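Local structure of DUF574 domain-containing protein (Thermobifida fusca, 2QE6) at residues 25-30 with 59-64; 81-86 with 92-97; 173-178 with 228-233; 222-227 with 264-269. The protein binds S-adenosylmethionine and is probably a methyltransferase that uses it as methyl donor, though its acceptor substrate is not known. The protein carries 1 engineered substitution. One frame throughout, in Å; residues are numbered along the deposited sequence.

Interaction 1: residues 25-30 with 59-64. Engineered in segment 25-30: Val26 (natural residue Ala). With SAM (S-adenosylmethionine), chain F.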
# COMPACT_ATOMS: atom_id res chain seq x y z
N ARG A 25 -4.25 -7.95 8.99
CA ARG A 25 -5.00 -9.19 9.06
C ARG A 25 -6.39 -9.11 8.51
O ARG A 25 -6.86 -10.04 7.86
CB ARG A 25 -5.03 -9.72 10.49
CG ARG A 25 -3.66 -10.08 10.99
CD ARG A 25 -3.64 -10.20 12.51
NE ARG A 25 -2.32 -9.89 13.06
CZ ARG A 25 -2.04 -9.90 14.36
NH1 ARG A 25 -2.98 -10.17 15.26
NH2 ARG A 25 -0.80 -9.63 14.76
N VAL A 26 -7.08 -8.00 8.75
CA VAL A 26 -8.35 -7.80 8.14
C VAL A 26 -8.32 -7.71 6.60
O VAL A 26 -9.13 -8.34 5.87
CB VAL A 26 -9.02 -6.58 8.74
CG1 VAL A 26 -10.32 -6.33 8.01
CG2 VAL A 26 -9.29 -6.82 10.28
N TYR A 27 -7.35 -6.99 6.07
CA TYR A 27 -7.14 -6.88 4.63
C TYR A 27 -6.78 -8.25 4.09
O TYR A 27 -7.30 -8.67 3.08
CB TYR A 27 -6.03 -5.88 4.38
CG TYR A 27 -5.75 -5.56 2.97
CD1 TYR A 27 -6.54 -4.70 2.26
CD2 TYR A 27 -4.64 -6.09 2.34
CE1 TYR A 27 -6.26 -4.37 0.90
CE2 TYR A 27 -4.34 -5.77 1.00
CZ TYR A 27 -5.16 -4.91 0.29
OH TYR A 27 -4.88 -4.57 -1.02
N ASP A 28 -5.96 -9.00 4.81
CA ASP A 28 -5.64 -10.37 4.42
C ASP A 28 -6.93 -11.24 4.33
O ASP A 28 -7.14 -11.99 3.39
CB ASP A 28 -4.73 -10.97 5.45
CG ASP A 28 -4.21 -12.30 5.02
OD1 ASP A 28 -3.48 -12.28 4.01
OD2 ASP A 28 -4.58 -13.33 5.64
N ALA A 29 -7.77 -11.14 5.34
CA ALA A 29 -9.06 -11.81 5.37
C ALA A 29 -9.91 -11.39 4.14
O ALA A 29 -10.49 -12.23 3.47
CB ALA A 29 -9.79 -11.49 6.71
N LEU A 30 -9.98 -10.09 3.84
CA LEU A 30 -10.70 -9.62 2.65
C LEU A 30 -10.22 -10.27 1.35
O LEU A 30 -11.04 -10.56 0.49
CB LEU A 30 -10.62 -8.12 2.49
CG LEU A 30 -11.46 -7.33 3.48
CD1 LEU A 30 -11.20 -5.83 3.30
CD2 LEU A 30 -12.97 -7.66 3.33
N ILE A 59 -9.29 -6.43 -3.97
CA ILE A 59 -8.76 -7.09 -5.17
C ILE A 59 -8.22 -6.06 -6.19
O ILE A 59 -7.10 -6.19 -6.70
CB ILE A 59 -9.80 -8.04 -5.80
CG1 ILE A 59 -10.10 -9.21 -4.83
CG2 ILE A 59 -9.27 -8.65 -7.13
CD1 ILE A 59 -11.42 -9.96 -5.15
N GLU A 60 -9.01 -5.04 -6.48
CA GLU A 60 -8.58 -4.03 -7.43
C GLU A 60 -7.33 -3.30 -6.95
O GLU A 60 -6.52 -2.89 -7.76
CB GLU A 60 -9.69 -3.02 -7.70
CG GLU A 60 -10.85 -3.58 -8.51
CD GLU A 60 -10.45 -4.18 -9.85
OE1 GLU A 60 -9.44 -3.76 -10.47
OE2 GLU A 60 -11.19 -5.09 -10.29
N ASN A 61 -7.19 -3.12 -5.64
CA ASN A 61 -6.00 -2.48 -5.08
C ASN A 61 -4.76 -3.35 -5.29
O ASN A 61 -3.70 -2.87 -5.70
CB ASN A 61 -6.23 -2.16 -3.60
CG ASN A 61 -5.16 -1.30 -3.03
OD1 ASN A 61 -4.91 -0.19 -3.49
ND2 ASN A 61 -4.53 -1.81 -2.00
N ARG A 62 -4.91 -4.65 -5.07
CA ARG A 62 -3.80 -5.57 -5.39
C ARG A 62 -3.47 -5.59 -6.87
O ARG A 62 -2.31 -5.61 -7.21
CB ARG A 62 -4.09 -6.99 -4.91
CG ARG A 62 -4.22 -7.06 -3.40
CD ARG A 62 -3.01 -6.44 -2.71
NE ARG A 62 -1.78 -7.15 -3.10
CZ ARG A 62 -0.62 -7.07 -2.46
NH1 ARG A 62 -0.48 -6.31 -1.38
NH2 ARG A 62 0.42 -7.79 -2.91
N LYS A 63 -4.47 -5.61 -7.73
CA LYS A 63 -4.23 -5.56 -9.17
C LYS A 63 -3.53 -4.24 -9.60
O LYS A 63 -2.68 -4.27 -10.45
CB LYS A 63 -5.54 -5.73 -9.95
CG LYS A 63 -6.19 -7.15 -9.95
CD LYS A 63 -7.56 -7.03 -10.62
CE LYS A 63 -8.22 -8.31 -10.99
NZ LYS A 63 -9.62 -7.97 -11.46
N VAL A 64 -3.89 -3.08 -9.04
CA VAL A 64 -3.18 -1.86 -9.41
C VAL A 64 -1.77 -1.83 -8.84
O VAL A 64 -0.88 -1.23 -9.43
CB VAL A 64 -3.94 -0.54 -9.01
CG1 VAL A 64 -3.84 -0.26 -7.56
CG2 VAL A 64 -3.43 0.63 -9.82
N SAM F . 0.07 -2.02 1.00
CA SAM F . -0.76 -3.28 0.94
C SAM F . -1.71 -3.20 -0.24
O SAM F . -2.11 -4.23 -0.78
OXT SAM F . -2.11 -2.10 -0.64
CB SAM F . -1.62 -3.59 2.18
CG SAM F . -2.73 -2.58 2.49
SD SAM F . -3.62 -2.83 4.07
CE SAM F . -2.70 -4.30 4.57
C5' SAM F . -2.68 -1.61 5.01
C4' SAM F . -1.33 -1.96 5.66
O4' SAM F . -0.71 -0.77 6.14
C3' SAM F . -1.45 -2.89 6.88
O3' SAM F . -0.59 -4.01 6.75
C2' SAM F . -1.10 -2.05 8.09
O2' SAM F . -0.58 -2.79 9.21
C1' SAM F . -0.16 -1.04 7.44
N9 SAM F . -0.10 0.19 8.23
C8 SAM F . -1.11 1.09 8.54
N7 SAM F . -0.59 2.09 9.30
C5 SAM F . 0.75 1.83 9.46
C6 SAM F . 1.76 2.53 10.13
N6 SAM F . 1.46 3.68 10.79
N1 SAM F . 3.04 1.99 10.10
C2 SAM F . 3.33 0.79 9.42
N3 SAM F . 2.32 0.09 8.77
C4 SAM F . 1.06 0.63 8.79

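Interaction 2: residues 81-86 with 92-97. With SAM (S-adenosylmethionine), chain F.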
# COMPACT_ATOMS: atom_id res chain seq x y z
N PHE A 81 12.88 -0.12 -4.27
CA PHE A 81 11.51 0.16 -3.78
C PHE A 81 11.48 0.12 -2.26
O PHE A 81 12.11 -0.76 -1.63
CB PHE A 81 10.48 -0.87 -4.32
CG PHE A 81 10.41 -0.93 -5.81
CD1 PHE A 81 11.41 -1.51 -6.56
CD2 PHE A 81 9.36 -0.35 -6.48
CE1 PHE A 81 11.34 -1.55 -7.94
CE2 PHE A 81 9.31 -0.37 -7.88
CZ PHE A 81 10.28 -0.98 -8.60
N LEU A 82 10.75 1.07 -1.68
CA LEU A 82 10.43 1.08 -0.26
C LEU A 82 8.92 0.98 -0.13
O LEU A 82 8.18 1.88 -0.53
CB LEU A 82 10.96 2.36 0.40
CG LEU A 82 10.73 2.51 1.90
CD1 LEU A 82 11.27 1.30 2.68
CD2 LEU A 82 11.36 3.83 2.39
N ASP A 83 8.45 -0.15 0.37
CA ASP A 83 7.05 -0.48 0.35
C ASP A 83 6.52 -0.33 1.78
O ASP A 83 6.68 -1.23 2.63
CB ASP A 83 6.87 -1.89 -0.20
CG ASP A 83 5.40 -2.31 -0.42
OD1 ASP A 83 4.45 -1.53 -0.12
OD2 ASP A 83 5.20 -3.48 -0.87
N LEU A 84 5.90 0.83 2.02
CA LEU A 84 5.46 1.24 3.34
C LEU A 84 4.03 0.78 3.63
O LEU A 84 3.09 1.13 2.90
CB LEU A 84 5.49 2.75 3.44
CG LEU A 84 6.89 3.37 3.23
CD1 LEU A 84 6.75 4.89 3.13
CD2 LEU A 84 7.89 2.97 4.33
N GLY A 85 3.85 0.05 4.73
CA GLY A 85 2.57 -0.55 5.04
C GLY A 85 2.37 -1.69 4.07
O GLY A 85 1.35 -1.76 3.41
N SER A 86 3.34 -2.59 3.97
CA SER A 86 3.35 -3.60 2.92
C SER A 86 2.18 -4.59 2.96
O SER A 86 1.81 -5.18 1.93
CB SER A 86 4.63 -4.45 3.04
OG SER A 86 4.69 -5.10 4.29
N GLN A 92 0.87 -12.49 -5.38
CA GLN A 92 1.76 -11.62 -6.20
C GLN A 92 2.23 -10.42 -5.40
O GLN A 92 1.54 -9.40 -5.33
CB GLN A 92 1.05 -11.06 -7.42
CG GLN A 92 0.97 -11.97 -8.62
CD GLN A 92 0.30 -11.29 -9.81
OE1 GLN A 92 -0.85 -10.87 -9.72
NE2 GLN A 92 1.02 -11.16 -10.91
N ASN A 93 3.42 -10.51 -4.81
CA ASN A 93 3.93 -9.44 -3.97
C ASN A 93 4.84 -8.53 -4.78
O ASN A 93 5.34 -8.92 -5.86
CB ASN A 93 4.71 -10.00 -2.78
CG ASN A 93 3.87 -10.88 -1.89
OD1 ASN A 93 2.87 -10.42 -1.34
ND2 ASN A 93 4.26 -12.13 -1.74
N THR A 94 5.09 -7.35 -4.23
CA THR A 94 5.94 -6.32 -4.86
C THR A 94 7.24 -6.82 -5.44
O THR A 94 7.50 -6.58 -6.62
CB THR A 94 6.21 -5.19 -3.88
OG1 THR A 94 4.95 -4.69 -3.46
CG2 THR A 94 7.05 -4.07 -4.52
N HIS A 95 8.04 -7.52 -4.64
CA HIS A 95 9.35 -7.96 -5.10
C HIS A 95 9.27 -9.01 -6.23
O HIS A 95 10.17 -9.10 -7.09
CB HIS A 95 10.17 -8.46 -3.91
CG HIS A 95 9.86 -9.86 -3.47
ND1 HIS A 95 8.84 -10.16 -2.61
CD2 HIS A 95 10.50 -11.04 -3.72
CE1 HIS A 95 8.83 -11.46 -2.35
NE2 HIS A 95 9.83 -12.02 -3.02
N GLU A 96 8.19 -9.77 -6.22
CA GLU A 96 7.93 -10.76 -7.25
C GLU A 96 7.59 -10.08 -8.56
O GLU A 96 8.12 -10.40 -9.60
CB GLU A 96 6.79 -11.68 -6.77
CG GLU A 96 7.21 -12.60 -5.60
CD GLU A 96 6.02 -13.16 -4.78
OE1 GLU A 96 4.85 -12.83 -5.06
OE2 GLU A 96 6.29 -13.92 -3.82
N VAL A 97 6.69 -9.10 -8.52
CA VAL A 97 6.43 -8.29 -9.69
C VAL A 97 7.71 -7.58 -10.17
O VAL A 97 8.06 -7.67 -11.35
CB VAL A 97 5.35 -7.23 -9.38
CG1 VAL A 97 4.93 -6.56 -10.67
CG2 VAL A 97 4.17 -7.92 -8.73
N SAM F . 0.07 -2.02 1.00
CA SAM F . -0.76 -3.28 0.94
C SAM F . -1.71 -3.20 -0.24
O SAM F . -2.11 -4.23 -0.78
OXT SAM F . -2.11 -2.10 -0.64
CB SAM F . -1.62 -3.59 2.18
CG SAM F . -2.73 -2.58 2.49
SD SAM F . -3.62 -2.83 4.07
CE SAM F . -2.70 -4.30 4.57
C5' SAM F . -2.68 -1.61 5.01
C4' SAM F . -1.33 -1.96 5.66
O4' SAM F . -0.71 -0.77 6.14
C3' SAM F . -1.45 -2.89 6.88
O3' SAM F . -0.59 -4.01 6.75
C2' SAM F . -1.10 -2.05 8.09
O2' SAM F . -0.58 -2.79 9.21
C1' SAM F . -0.16 -1.04 7.44
N9 SAM F . -0.10 0.19 8.23
C8 SAM F . -1.11 1.09 8.54
N7 SAM F . -0.59 2.09 9.30
C5 SAM F . 0.75 1.83 9.46
C6 SAM F . 1.76 2.53 10.13
N6 SAM F . 1.46 3.68 10.79
N1 SAM F . 3.04 1.99 10.10
C2 SAM F . 3.33 0.79 9.42
N3 SAM F . 2.32 0.09 8.77
C4 SAM F . 1.06 0.63 8.79

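Interaction 3: residues 173-178 with 228-233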
# COMPACT_ATOMS: atom_id res chain seq x y z
N ASP A 173 -3.68 15.25 10.91
CA ASP A 173 -2.67 15.98 11.68
C ASP A 173 -1.24 15.54 11.42
O ASP A 173 -0.32 16.30 11.69
CB ASP A 173 -2.99 16.08 13.18
CG ASP A 173 -3.33 14.77 13.82
OD1 ASP A 173 -2.89 13.71 13.36
OD2 ASP A 173 -4.07 14.83 14.83
N VAL A 174 -1.04 14.36 10.84
CA VAL A 174 0.31 13.90 10.55
C VAL A 174 0.62 13.77 9.04
O VAL A 174 1.78 13.75 8.69
CB VAL A 174 0.60 12.55 11.21
CG1 VAL A 174 0.29 12.60 12.69
CG2 VAL A 174 -0.10 11.42 10.47
N VAL A 175 -0.40 13.71 8.17
CA VAL A 175 -0.18 13.33 6.77
C VAL A 175 0.83 14.23 6.02
O VAL A 175 1.72 13.72 5.32
CB VAL A 175 -1.51 13.21 5.98
CG1 VAL A 175 -2.19 14.62 5.80
CG2 VAL A 175 -1.26 12.52 4.64
N ASP A 176 0.73 15.55 6.18
CA ASP A 176 1.56 16.48 5.39
C ASP A 176 3.04 16.26 5.69
O ASP A 176 3.82 16.07 4.76
CB ASP A 176 1.20 17.94 5.62
CG ASP A 176 -0.15 18.32 4.99
OD1 ASP A 176 -0.69 17.58 4.14
OD2 ASP A 176 -0.69 19.37 5.36
N ARG A 177 3.39 16.22 6.97
CA ARG A 177 4.77 16.03 7.38
C ARG A 177 5.27 14.63 7.02
O ARG A 177 6.44 14.45 6.62
CB ARG A 177 4.92 16.29 8.90
CG ARG A 177 6.12 15.56 9.56
CD ARG A 177 6.08 15.58 11.11
NE ARG A 177 5.17 14.58 11.72
CZ ARG A 177 5.46 13.29 11.92
NH1 ARG A 177 6.63 12.77 11.53
NH2 ARG A 177 4.57 12.49 12.50
N VAL A 178 4.41 13.62 7.18
CA VAL A 178 4.85 12.23 6.96
C VAL A 178 5.14 11.98 5.47
O VAL A 178 6.23 11.51 5.12
CB VAL A 178 3.85 11.19 7.56
CG1 VAL A 178 4.12 9.78 7.00
CG2 VAL A 178 3.93 11.20 9.13
N GLU A 228 -4.31 13.99 -4.58
CA GLU A 228 -3.34 14.58 -5.52
C GLU A 228 -2.39 15.49 -4.79
O GLU A 228 -1.20 15.50 -5.08
CB GLU A 228 -4.02 15.39 -6.61
CG GLU A 228 -4.86 14.60 -7.62
CD GLU A 228 -5.58 15.52 -8.63
OE1 GLU A 228 -4.99 16.60 -8.93
OE2 GLU A 228 -6.70 15.16 -9.11
N ARG A 229 -2.91 16.24 -3.84
CA ARG A 229 -2.12 17.17 -3.07
C ARG A 229 -0.95 16.51 -2.35
O ARG A 229 0.08 17.15 -2.13
CB ARG A 229 -3.01 17.85 -2.05
CG ARG A 229 -2.39 18.98 -1.30
CD ARG A 229 -3.44 19.63 -0.38
NE ARG A 229 -2.71 20.21 0.74
CZ ARG A 229 -2.54 19.63 1.93
NH1 ARG A 229 -3.10 18.47 2.22
NH2 ARG A 229 -1.83 20.26 2.85
N GLN A 230 -1.12 15.27 -1.95
CA GLN A 230 -0.07 14.56 -1.20
C GLN A 230 1.07 14.08 -2.09
O GLN A 230 2.09 13.59 -1.62
CB GLN A 230 -0.66 13.40 -0.39
CG GLN A 230 -1.55 13.89 0.77
CD GLN A 230 -0.83 14.77 1.71
OE1 GLN A 230 0.37 14.59 1.95
NE2 GLN A 230 -1.55 15.78 2.27
N PHE A 231 0.90 14.27 -3.40
CA PHE A 231 1.99 14.11 -4.35
C PHE A 231 2.88 15.39 -4.43
O PHE A 231 3.89 15.38 -5.09
CB PHE A 231 1.44 13.71 -5.72
CG PHE A 231 0.87 12.30 -5.75
CD1 PHE A 231 -0.44 12.07 -5.40
CD2 PHE A 231 1.66 11.22 -6.08
CE1 PHE A 231 -0.95 10.78 -5.38
CE2 PHE A 231 1.15 9.92 -6.08
CZ PHE A 231 -0.15 9.70 -5.75
N GLY A 232 2.50 16.48 -3.74
CA GLY A 232 3.35 17.69 -3.69
C GLY A 232 3.69 18.17 -5.09
O GLY A 232 2.85 18.15 -5.94
N ASP A 233 4.94 18.55 -5.31
CA ASP A 233 5.48 18.95 -6.62
C ASP A 233 5.74 17.84 -7.58
O ASP A 233 6.30 18.08 -8.65
CB ASP A 233 6.90 19.54 -6.47
CG ASP A 233 6.95 20.79 -5.64
OD1 ASP A 233 5.90 21.49 -5.51
OD2 ASP A 233 8.07 21.07 -5.14
O HOH W 1 2.69 15.86 2.15

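Interaction 4: residues 222-227 with 264-269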
# COMPACT_ATOMS: atom_id res chain seq x y z
N ARG A 222 -10.16 10.49 1.49
CA ARG A 222 -9.72 11.81 0.97
C ARG A 222 -10.33 12.05 -0.40
O ARG A 222 -10.47 11.13 -1.18
CB ARG A 222 -8.18 11.92 0.93
CG ARG A 222 -7.60 12.11 2.30
CD ARG A 222 -6.09 12.40 2.36
NE ARG A 222 -5.76 12.81 3.74
CZ ARG A 222 -5.39 12.01 4.74
NH1 ARG A 222 -5.14 10.71 4.57
NH2 ARG A 222 -5.20 12.56 5.94
N THR A 223 -10.74 13.27 -0.67
CA THR A 223 -11.18 13.62 -2.02
C THR A 223 -10.07 13.40 -3.06
O THR A 223 -8.91 13.35 -2.70
CB THR A 223 -11.61 15.06 -2.12
OG1 THR A 223 -10.46 15.90 -1.96
CG2 THR A 223 -12.67 15.41 -1.07
N PRO A 224 -10.42 13.28 -4.34
CA PRO A 224 -9.35 13.20 -5.36
C PRO A 224 -8.32 14.32 -5.29
O PRO A 224 -7.15 14.07 -5.47
CB PRO A 224 -10.13 13.23 -6.68
CG PRO A 224 -11.47 12.65 -6.31
CD PRO A 224 -11.76 13.15 -4.96
N GLU A 225 -8.76 15.54 -5.01
CA GLU A 225 -7.86 16.67 -4.93
C GLU A 225 -6.94 16.57 -3.71
O GLU A 225 -5.77 16.93 -3.78
CB GLU A 225 -8.68 17.95 -4.86
CG GLU A 225 -9.56 18.23 -6.12
CD GLU A 225 -10.79 17.27 -6.39
OE1 GLU A 225 -11.40 16.67 -5.46
OE2 GLU A 225 -11.15 17.13 -7.58
N GLU A 226 -7.48 16.10 -2.58
CA GLU A 226 -6.68 15.88 -1.37
C GLU A 226 -5.65 14.76 -1.54
O GLU A 226 -4.52 14.87 -1.04
CB GLU A 226 -7.59 15.63 -0.17
CG GLU A 226 -8.21 16.91 0.35
CD GLU A 226 -7.15 17.84 0.96
OE1 GLU A 226 -6.57 17.42 2.00
OE2 GLU A 226 -6.88 18.97 0.40
N ILE A 227 -6.00 13.73 -2.29
CA ILE A 227 -5.03 12.69 -2.64
C ILE A 227 -3.92 13.29 -3.51
O ILE A 227 -2.72 13.13 -3.20
CB ILE A 227 -5.71 11.49 -3.34
CG1 ILE A 227 -6.69 10.81 -2.38
CG2 ILE A 227 -4.67 10.54 -3.86
CD1 ILE A 227 -7.65 9.81 -2.99
N LEU A 264 -14.34 2.79 -4.53
CA LEU A 264 -13.93 2.97 -3.15
C LEU A 264 -12.52 3.57 -3.02
O LEU A 264 -12.24 4.25 -2.05
CB LEU A 264 -14.03 1.63 -2.35
CG LEU A 264 -15.44 1.22 -1.91
CD1 LEU A 264 -15.40 -0.20 -1.27
CD2 LEU A 264 -16.09 2.23 -1.01
N GLY A 265 -11.63 3.31 -3.97
CA GLY A 265 -10.27 3.82 -3.91
C GLY A 265 -9.72 4.40 -5.20
O GLY A 265 -10.21 4.08 -6.30
N MSE A 266 -8.70 5.25 -5.04
CA MSE A 266 -7.96 5.82 -6.18
C MSE A 266 -6.49 5.50 -6.09
O MSE A 266 -6.00 5.24 -5.02
CB MSE A 266 -8.14 7.33 -6.30
CG MSE A 266 -9.54 7.70 -6.73
SE MSE A 266 -9.72 9.38 -7.54
CE MSE A 266 -11.55 9.31 -8.07
N ALA A 267 -5.81 5.53 -7.23
CA ALA A 267 -4.39 5.28 -7.34
C ALA A 267 -3.75 6.47 -8.09
O ALA A 267 -4.38 7.08 -8.95
CB ALA A 267 -4.14 3.99 -8.14
N GLY A 268 -2.48 6.75 -7.77
CA GLY A 268 -1.68 7.73 -8.50
C GLY A 268 -0.21 7.39 -8.36
O GLY A 268 0.21 6.84 -7.36
N ILE A 269 0.56 7.71 -9.39
CA ILE A 269 2.02 7.63 -9.34
C ILE A 269 2.55 8.97 -9.85
O ILE A 269 2.11 9.46 -10.89
CB ILE A 269 2.59 6.51 -10.20
CG1 ILE A 269 2.18 5.15 -9.65
CG2 ILE A 269 4.15 6.58 -10.22
CD1 ILE A 269 2.85 4.00 -10.37

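Interaction 1: residues 25-30 with 59-64
Two helical backbones, the end of helix 23-30 and the middle of helix 54-75, stay well apart and meet through the side chains of Tyr27, Asn61 and Arg62. Together these form part of the methionine end of the S-adenosylmethionine pocket in, by family, a Rossmann-like methyltransferase. Tyr27 reaches across because its ring stands anti to the backbone N (chi1 -175°), which carries OH to the other helix. There Asn61 ND2 donates to Tyr27 OH over 2.9 Å, nearly straight at 170°, with the hydroxyl in the plane of the amide. Ring and amide are almost perpendicular, 82° apart. The same ND2 makes a weak, bent bond to the ligand's OXT, while Asn61 OD1 is held by Thr195, an anchor that fixes the flip of the amide. One face of the Tyr27 ring carries the sulfonium: SD lies 3.6 Å above the ring plane, offset toward the rim, consistent with favourable electrostatics between the charged sulfur and the pi cloud. Arg62 folds back through bends at chi2 and chi3, bringing its CD to the edge of the tyrosine ring near OH. Its guanidinium, tied through NH2 to Gln92 O, meets the ligand carboxylate edge-on, with NH1 2.7 Å from O of S-adenosylmethionine.

Interaction 2: residues 81-86 with 92-97
The carboxylate of Asp83 takes the hydroxyl of Thr94 from above its plane: OG1 donates to OD2 over 2.9 Å, 44° out of the carboxylate plane. A second flat group, the imidazole of His95, has one face covered by Glu96 CG, 3.7 Å above the plane and displaced toward the rim, while ND1 is bonded to Tyr109 OH. Asp83 and Thr94 approach from opposite directions, strand to helix. In Thr94, OG1 lies anti to the carbonyl carbon (chi1 -57°), which turns the hydroxyl to the aspartate. The pair is buried, and both side chains also touch Met162 of the neighbouring strand 160-163. At the start of the helix the backbone N of Asn93, the N-cap residue, donates to Glu96 OE1 over 2.7 Å in an almost straight bond (175°), the glutamate three residues on folding back over the first turn to accept it. Beyond the strand, Gly85 offers its carbonyl O to the amino N of S-adenosylmethionine at 2.7 Å, from a backbone whose positive phi favours glycine. Strand 80-84, the glycine-containing loop and helix 94-101 open the first beta-alpha-beta unit, the ligand-binding element characteristic of Rossmann-like methyltransferases.

Interaction 3: residues 173-178 with 228-233
Asp176, in the first turn of helix 175-185, is gripped by Arg229 and Gln230 of segment 228-233, within which a type I beta turn runs from Arg229 to Gly232. The contact joins two helical elements of the Rossmann-like fold. The two side chains reach the carboxylate by different shapes. Arg229 is extended from CG to NE, with CG anti to the backbone N (chi1 -172°), so that its guanidinium arrives from one side of the carboxylate plane. Gln230 instead bends at chi2 (-58°), and this kink swings its amide back toward the first turn of the other helix. The result is two distinct grips on one carboxylate. The amide of Gln230 lies nearly coplanar with it: NE2 donates to Asp176 OD1 over 2.7 Å, close to the C-O axis of that oxygen. The guanidinium is turned steeply against the carboxylate, the planes 66° apart, and its NH2 forms the salt bridge with Asp176 OD2 at 2.9 Å, coming from above the carboxylate plane. A second, weak bond runs from Arg229 NH1 to OD1, which thus receives two donors. On the inner side the buried Val175 lays CG2 against the amide carbon of Gln230, CG2 to CD being 3.7 Å, and also touches Leu167 and Leu170. With NE2 bonded to the aspartate, the Gln230 amide is held at both polar atoms, for a water donates to OE1 at 2.7 Å and also to the backbone O of Asp176 at 2.9 Å.

Interaction 4: residues 222-227 with 264-269
Pro224 and Met266, the latter present as selenomethionine, touch at the ends of their side chains: the proline CG lies 3.8 Å from the methyl CE and 3.9 Å from SE of Met266. Nearer the strand, Ile227 CD1 meets Met266 CB at 4.2 Å, the two side chains crossing at about a right angle. Met266 is thus contacted twice along its length, at its base by the isoleucine and at its far end by the proline ring. Its chain is extended beyond CG (chi2 -157°, chi3 174°), which brings SE and CE out to Pro224. The contact is wholly apolar. In the next shell, the start of the helix is fixed by Thr223, the N-cap residue, whose OG1 accepts from Glu226 N at 3.1 Å; the cap holds the turn carrying Pro224 and Ile227. On the strand side, Met266 is bonded through its backbone to Ser196, and its side chain also packs on Val241 and Tyr243. Ile227 adds contacts with Val198 and with Val241. Helix 224-229 accordingly lies against a face of the sheet where strand 265-271 runs antiparallel between strands 191-197 and 235-243, while Ala267 of the same strand packs against helix 54-75.

How the interactions relate
Interactions 1 and 2 both reach S-adenosylmethionine and touch through Arg62 and Gln92, but differ in burial: interaction 1 is a partly buried network of tyrosine, amide and guanidinium around the ligand carboxylate, interaction 2 a buried link between strand and helix built on one hydroxyl-carboxylate bond. Interactions 3 and 4 share helix 224-229 and lie on the same side of the chain's centre. There the chemistry divides: a partly buried, charged, water-assisted network with exposed Asp176 and Arg229 in interaction 3, against buried apolar packing on the sheet at the helix start in interaction 4. Interactions 1 and 4 meet where Val64 packs on Ala267, whereas interactions 1 and 3 have centres about 24 Å apart.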